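Local coordinates for protein putative Ribokinase II (Escherichia coli O6, PDB 3IQ0) that probably phosphorylates ribose or a related sugar, as a pfkB-family kinase that binds ATP and magnesium, at residues I12-F25 with L86-Y98. Numbering follows the deposited sequence.
Sequences ILVEIMASKIGQPF and LPLEATGSAFVTY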
loop_
_atom_site.group_PDB
_atom_site.type_symbol
_atom_site.label_atom_id
_atom_site.label_comp_id
_atom_site.label_asym_id
_atom_site.label_seq_id
_atom_site.Cartn_x
_atom_site.Cartn_y
_atom_site.Cartn_z
ATOM N N ILE B 12 -7.886 0.535 10.439
ATOM C CA ILE B 12 -8.609 -0.563 9.822
ATOM C C ILE B 12 -7.811 -0.812 8.547
ATOM O O ILE B 12 -7.570 0.112 7.768
ATOM C CB ILE B 12 -10.043 -0.176 9.437
ATOM C CG1 ILE B 12 -10.921 -0.093 10.685
ATOM C CG2 ILE B 12 -10.616 -1.191 8.466
ATOM C CD1 ILE B 12 -12.343 0.320 10.378
ATOM N N LEU B 13 -7.376 -2.046 8.344
ATOM C CA LEU B 13 -6.597 -2.376 7.161
ATOM C C LEU B 13 -6.900 -3.795 6.724
ATOM O O LEU B 13 -7.657 -4.506 7.393
ATOM C CB LEU B 13 -5.099 -2.249 7.461
ATOM C CG LEU B 13 -4.565 -2.970 8.705
ATOM C CD1 LEU B 13 -3.255 -3.665 8.403
ATOM C CD2 LEU B 13 -4.382 -1.963 9.820
ATOM N N VAL B 14 -6.333 -4.196 5.590
ATOM C CA VAL B 14 -6.511 -5.553 5.103
ATOM C C VAL B 14 -5.158 -6.240 5.181
ATOM O O VAL B 14 -4.113 -5.597 5.081
ATOM C CB VAL B 14 -7.026 -5.614 3.641
ATOM C CG1 VAL B 14 -8.429 -5.026 3.553
ATOM C CG2 VAL B 14 -6.071 -4.881 2.713
ATOM N N GLU B 15 -5.176 -7.548 5.390
ATOM C CA GLU B 15 -3.941 -8.309 5.477
ATOM C C GLU B 15 -3.895 -9.272 4.303
ATOM O O GLU B 15 -4.912 -9.869 3.955
ATOM C CB GLU B 15 -3.891 -9.089 6.791
ATOM C CG GLU B 15 -2.548 -9.750 7.073
ATOM C CD GLU B 15 -2.460 -10.326 8.474
ATOM O OE1 GLU B 15 -2.526 -11.565 8.621
ATOM O OE2 GLU B 15 -2.331 -9.536 9.432
ATOM N N ILE B 16 -2.723 -9.387 3.683
ATOM C CA ILE B 16 -2.505 -10.303 2.560
ATOM C C ILE B 16 -1.418 -11.246 3.070
ATOM O O ILE B 16 -0.294 -10.823 3.314
ATOM C CB ILE B 16 -2.004 -9.569 1.293
ATOM C CG1 ILE B 16 -3.108 -8.675 0.717
ATOM C CG2 ILE B 16 -1.583 -10.582 0.241
ATOM C CD1 ILE B 16 -3.406 -7.451 1.534
HETATM N N MSE B 17 -1.764 -12.518 3.242
HETATM C CA MSE B 17 -0.830 -13.502 3.794
HETATM C C MSE B 17 -0.103 -14.400 2.804
HETATM O O MSE B 17 -0.672 -14.846 1.816
HETATM C CB MSE B 17 -1.568 -14.405 4.791
HETATM C CG MSE B 17 -2.086 -13.699 6.037
HETATM SE SE MSE B 17 -3.301 -14.812 7.069
HETATM C CE MSE B 17 -4.901 -13.814 6.742
ATOM N N ALA B 18 1.159 -14.679 3.097
ATOM C CA ALA B 18 1.943 -15.565 2.252
ATOM C C ALA B 18 1.284 -16.938 2.357
ATOM O O ALA B 18 0.882 -17.360 3.444
ATOM C CB ALA B 18 3.372 -15.629 2.753
ATOM N N SER B 19 1.170 -17.629 1.228
ATOM C CA SER B 19 0.550 -18.947 1.214
ATOM C C SER B 19 1.439 -20.030 1.822
ATOM O O SER B 19 0.936 -21.056 2.273
ATOM C CB SER B 19 0.196 -19.347 -0.216
ATOM O OG SER B 19 1.373 -19.575 -0.967
ATOM N N LYS B 20 2.751 -19.804 1.840
ATOM C CA LYS B 20 3.673 -20.801 2.378
ATOM C C LYS B 20 4.693 -20.258 3.363
ATOM O O LYS B 20 5.120 -19.110 3.267
ATOM C CB LYS B 20 4.443 -21.493 1.249
ATOM C CG LYS B 20 3.598 -22.106 0.152
ATOM C CD LYS B 20 4.430 -23.092 -0.647
ATOM C CE LYS B 20 3.872 -23.291 -2.040
ATOM N NZ LYS B 20 4.018 -22.045 -2.849
ATOM N N ILE B 21 5.094 -21.106 4.307
ATOM C CA ILE B 21 6.092 -20.720 5.291
ATOM C C ILE B 21 7.424 -20.671 4.561
ATOM O O ILE B 21 7.747 -21.567 3.779
ATOM C CB ILE B 21 6.189 -21.741 6.453
ATOM C CG1 ILE B 21 4.957 -21.641 7.352
ATOM C CG2 ILE B 21 7.431 -21.466 7.289
ATOM C CD1 ILE B 21 3.658 -21.994 6.672
ATOM N N GLY B 22 8.191 -19.616 4.807
ATOM C CA GLY B 22 9.476 -19.473 4.152
ATOM C C GLY B 22 9.368 -18.702 2.847
ATOM O O GLY B 22 10.350 -18.564 2.118
ATOM N N GLN B 23 8.173 -18.202 2.551
ATOM C CA GLN B 23 7.944 -17.445 1.322
ATOM C C GLN B 23 8.458 -16.026 1.488
ATOM O O GLN B 23 8.022 -15.299 2.377
ATOM C CB GLN B 23 6.454 -17.409 0.992
ATOM C CG GLN B 23 6.131 -16.761 -0.336
ATOM C CD GLN B 23 4.657 -16.845 -0.661
ATOM O OE1 GLN B 23 4.003 -17.837 -0.343
ATOM N NE2 GLN B 23 4.129 -15.813 -1.305
ATOM N N PRO B 24 9.395 -15.612 0.623
ATOM C CA PRO B 24 9.975 -14.271 0.678
ATOM C C PRO B 24 9.096 -13.210 0.014
ATOM O O PRO B 24 8.183 -13.527 -0.751
ATOM C CB PRO B 24 11.297 -14.456 -0.053
ATOM C CG PRO B 24 10.909 -15.397 -1.142
ATOM C CD PRO B 24 10.051 -16.420 -0.423
ATOM N N PHE B 25 9.375 -11.951 0.328
ATOM C CA PHE B 25 8.644 -10.826 -0.246
ATOM C C PHE B 25 9.253 -10.446 -1.595
ATOM O O PHE B 25 8.601 -9.799 -2.412
ATOM C CB PHE B 25 8.749 -9.587 0.653
ATOM C CG PHE B 25 7.944 -9.660 1.916
ATOM C CD1 PHE B 25 6.560 -9.788 1.871
ATOM C CD2 PHE B 25 8.569 -9.554 3.152
ATOM C CE1 PHE B 25 5.814 -9.806 3.037
ATOM C CE2 PHE B 25 7.838 -9.571 4.321
ATOM C CZ PHE B 25 6.453 -9.697 4.268
ATOM N N LEU B 86 -12.266 7.861 2.517
ATOM C CA LEU B 86 -11.424 8.907 1.954
ATOM C C LEU B 86 -10.997 8.592 0.525
ATOM O O LEU B 86 -10.120 7.759 0.298
ATOM C CB LEU B 86 -10.187 9.094 2.831
ATOM C CG LEU B 86 -10.446 9.297 4.326
ATOM C CD1 LEU B 86 -9.126 9.510 5.039
ATOM C CD2 LEU B 86 -11.364 10.487 4.546
ATOM N N PRO B 87 -11.609 9.268 -0.461
ATOM C CA PRO B 87 -11.329 9.094 -1.892
ATOM C C PRO B 87 -9.865 9.257 -2.299
ATOM O O PRO B 87 -9.353 8.494 -3.120
ATOM C CB PRO B 87 -12.217 10.151 -2.546
ATOM C CG PRO B 87 -13.380 10.229 -1.607
ATOM C CD PRO B 87 -12.694 10.244 -0.265
ATOM N N LEU B 88 -9.191 10.246 -1.722
ATOM C CA LEU B 88 -7.795 10.508 -2.058
ATOM C C LEU B 88 -6.776 9.589 -1.388
ATOM O O LEU B 88 -5.575 9.693 -1.649
ATOM C CB LEU B 88 -7.448 11.960 -1.725
ATOM C CG LEU B 88 -8.304 13.029 -2.404
ATOM C CD1 LEU B 88 -7.851 14.401 -1.939
ATOM C CD2 LEU B 88 -8.193 12.901 -3.917
ATOM N N GLU B 89 -7.244 8.687 -0.531
ATOM C CA GLU B 89 -6.338 7.786 0.169
ATOM C C GLU B 89 -6.540 6.318 -0.180
ATOM O O GLU B 89 -7.547 5.934 -0.772
ATOM C CB GLU B 89 -6.489 7.969 1.679
ATOM C CG GLU B 89 -6.072 9.337 2.183
ATOM C CD GLU B 89 -4.595 9.605 1.973
ATOM O OE1 GLU B 89 -3.767 8.762 2.391
ATOM O OE2 GLU B 89 -4.261 10.664 1.401
ATOM N N ALA B 90 -5.559 5.503 0.189
ATOM C CA ALA B 90 -5.621 4.071 -0.057
ATOM C C ALA B 90 -5.836 3.383 1.286
ATOM O O ALA B 90 -5.206 3.748 2.279
ATOM C CB ALA B 90 -4.318 3.591 -0.688
ATOM N N THR B 91 -6.736 2.408 1.322
ATOM C CA THR B 91 -7.000 1.682 2.559
ATOM C C THR B 91 -5.697 1.019 2.987
ATOM O O THR B 91 -4.981 0.460 2.160
ATOM C CB THR B 91 -8.085 0.612 2.351
ATOM O OG1 THR B 91 -9.314 1.253 1.984
ATOM C CG2 THR B 91 -8.312 -0.195 3.628
ATOM N N GLY B 92 -5.376 1.124 4.270
ATOM C CA GLY B 92 -4.161 0.522 4.778
ATOM C C GLY B 92 -4.087 -0.957 4.457
ATOM O O GLY B 92 -5.105 -1.594 4.173
ATOM N N SER B 93 -2.879 -1.505 4.500
ATOM C CA SER B 93 -2.676 -2.916 4.208
ATOM C C SER B 93 -1.449 -3.450 4.921
ATOM O O SER B 93 -0.620 -2.687 5.427
ATOM C CB SER B 93 -2.493 -3.125 2.709
ATOM O OG SER B 93 -1.239 -2.607 2.291
ATOM N N ALA B 94 -1.339 -4.771 4.958
ATOM C CA ALA B 94 -0.206 -5.426 5.586
ATOM C C ALA B 94 0.046 -6.779 4.924
ATOM O O ALA B 94 -0.853 -7.612 4.854
ATOM C CB ALA B 94 -0.469 -5.620 7.070
ATOM N N PHE B 95 1.260 -6.968 4.417
ATOM C CA PHE B 95 1.667 -8.225 3.797
ATOM C C PHE B 95 2.462 -8.937 4.888
ATOM O O PHE B 95 3.309 -8.327 5.529
ATOM C CB PHE B 95 2.585 -7.975 2.594
ATOM C CG PHE B 95 1.883 -7.425 1.386
ATOM C CD1 PHE B 95 1.390 -8.282 0.404
ATOM C CD2 PHE B 95 1.735 -6.053 1.218
ATOM C CE1 PHE B 95 0.763 -7.780 -0.730
ATOM C CE2 PHE B 95 1.109 -5.533 0.086
ATOM C CZ PHE B 95 0.623 -6.402 -0.891
ATOM N N VAL B 96 2.198 -10.218 5.097
ATOM C CA VAL B 96 2.899 -10.961 6.136
ATOM C C VAL B 96 3.381 -12.325 5.634
ATOM O O VAL B 96 2.778 -12.918 4.743
ATOM C CB VAL B 96 1.968 -11.159 7.375
ATOM C CG1 VAL B 96 0.719 -11.904 6.967
ATOM C CG2 VAL B 96 2.692 -11.907 8.471
ATOM N N THR B 97 4.476 -12.816 6.200
ATOM C CA THR B 97 4.986 -14.123 5.804
ATOM C C THR B 97 5.643 -14.872 6.959
ATOM O O THR B 97 6.315 -14.281 7.798
ATOM C CB THR B 97 5.984 -14.013 4.636
ATOM O OG1 THR B 97 6.403 -15.329 4.256
ATOM C CG2 THR B 97 7.191 -13.183 5.032
ATOM N N TYR B 98 5.442 -16.186 6.989
ATOM C CA TYR B 98 5.991 -17.034 8.044
ATOM C C TYR B 98 7.287 -17.702 7.602
ATOM O O TYR B 98 8.313 -17.044 7.454
ATOM C CB TYR B 98 4.968 -18.102 8.419
ATOM C CG TYR B 98 3.604 -17.536 8.724
ATOM C CD1 TYR B 98 3.374 -16.816 9.893
ATOM C CD2 TYR B 98 2.543 -17.706 7.831
ATOM C CE1 TYR B 98 2.120 -16.274 10.172
ATOM C CE2 TYR B 98 1.283 -17.168 8.099
ATOM C CZ TYR B 98 1.080 -16.454 9.272
ATOM O OH TYR B 98 -0.160 -15.924 9.554
HETATM O O HOH W 1 -7.470 2.264 6.190
#
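I16 and F95 pair on neighbouring parallel strands, 13-18 and 92-96. These are the central strands of the four-stranded lid sheet of a ribokinase-like fold. Strand 29-37 flanks one side and strand 106-109 the other. The backbone ladder is irregular at its start, where V14 N meets G92 O from above the carbonyl plane. It is straighter further on: I16 N donates to A94 O at 2.8 Å (166°), and V96 N returns a bond to I16 O at 3.1 Å. Where the strands begin, a water bridges I12 O and G92 N.

One face of the sheet carries V14, I16, S93 and F95. I16 and F95 lie side by side, and I16 CB is 3.7 Å from F95 CD1. The F95 ring also stacks edge-to-face on F65 of the second subunit, so this face contributes to the dimer interface. The other face carries L13, E15, M17 (selenomethionine), A94 and V96. There V96 CG1 is pressed tightly against M17 CG, 3.5 Å away. E15 OE1 lies 3.7 Å from the same V96 CG1 methyl.

Beyond the strands, segment 19-25 curls back through a type II turn at K20-Q23 and meets T97. T97 CB packs on A18 CB at 3.6 Å. Its CG2 lies over one face of the F25 ring, a CH-pi contact 4.0 Å from the centroid. OG1, anti to the backbone N (chi1 -177°), points at the returning loop. It donates a hydrogen bond to Q23 O, modelled at 2.5 Å, so short that the exact length is doubtful.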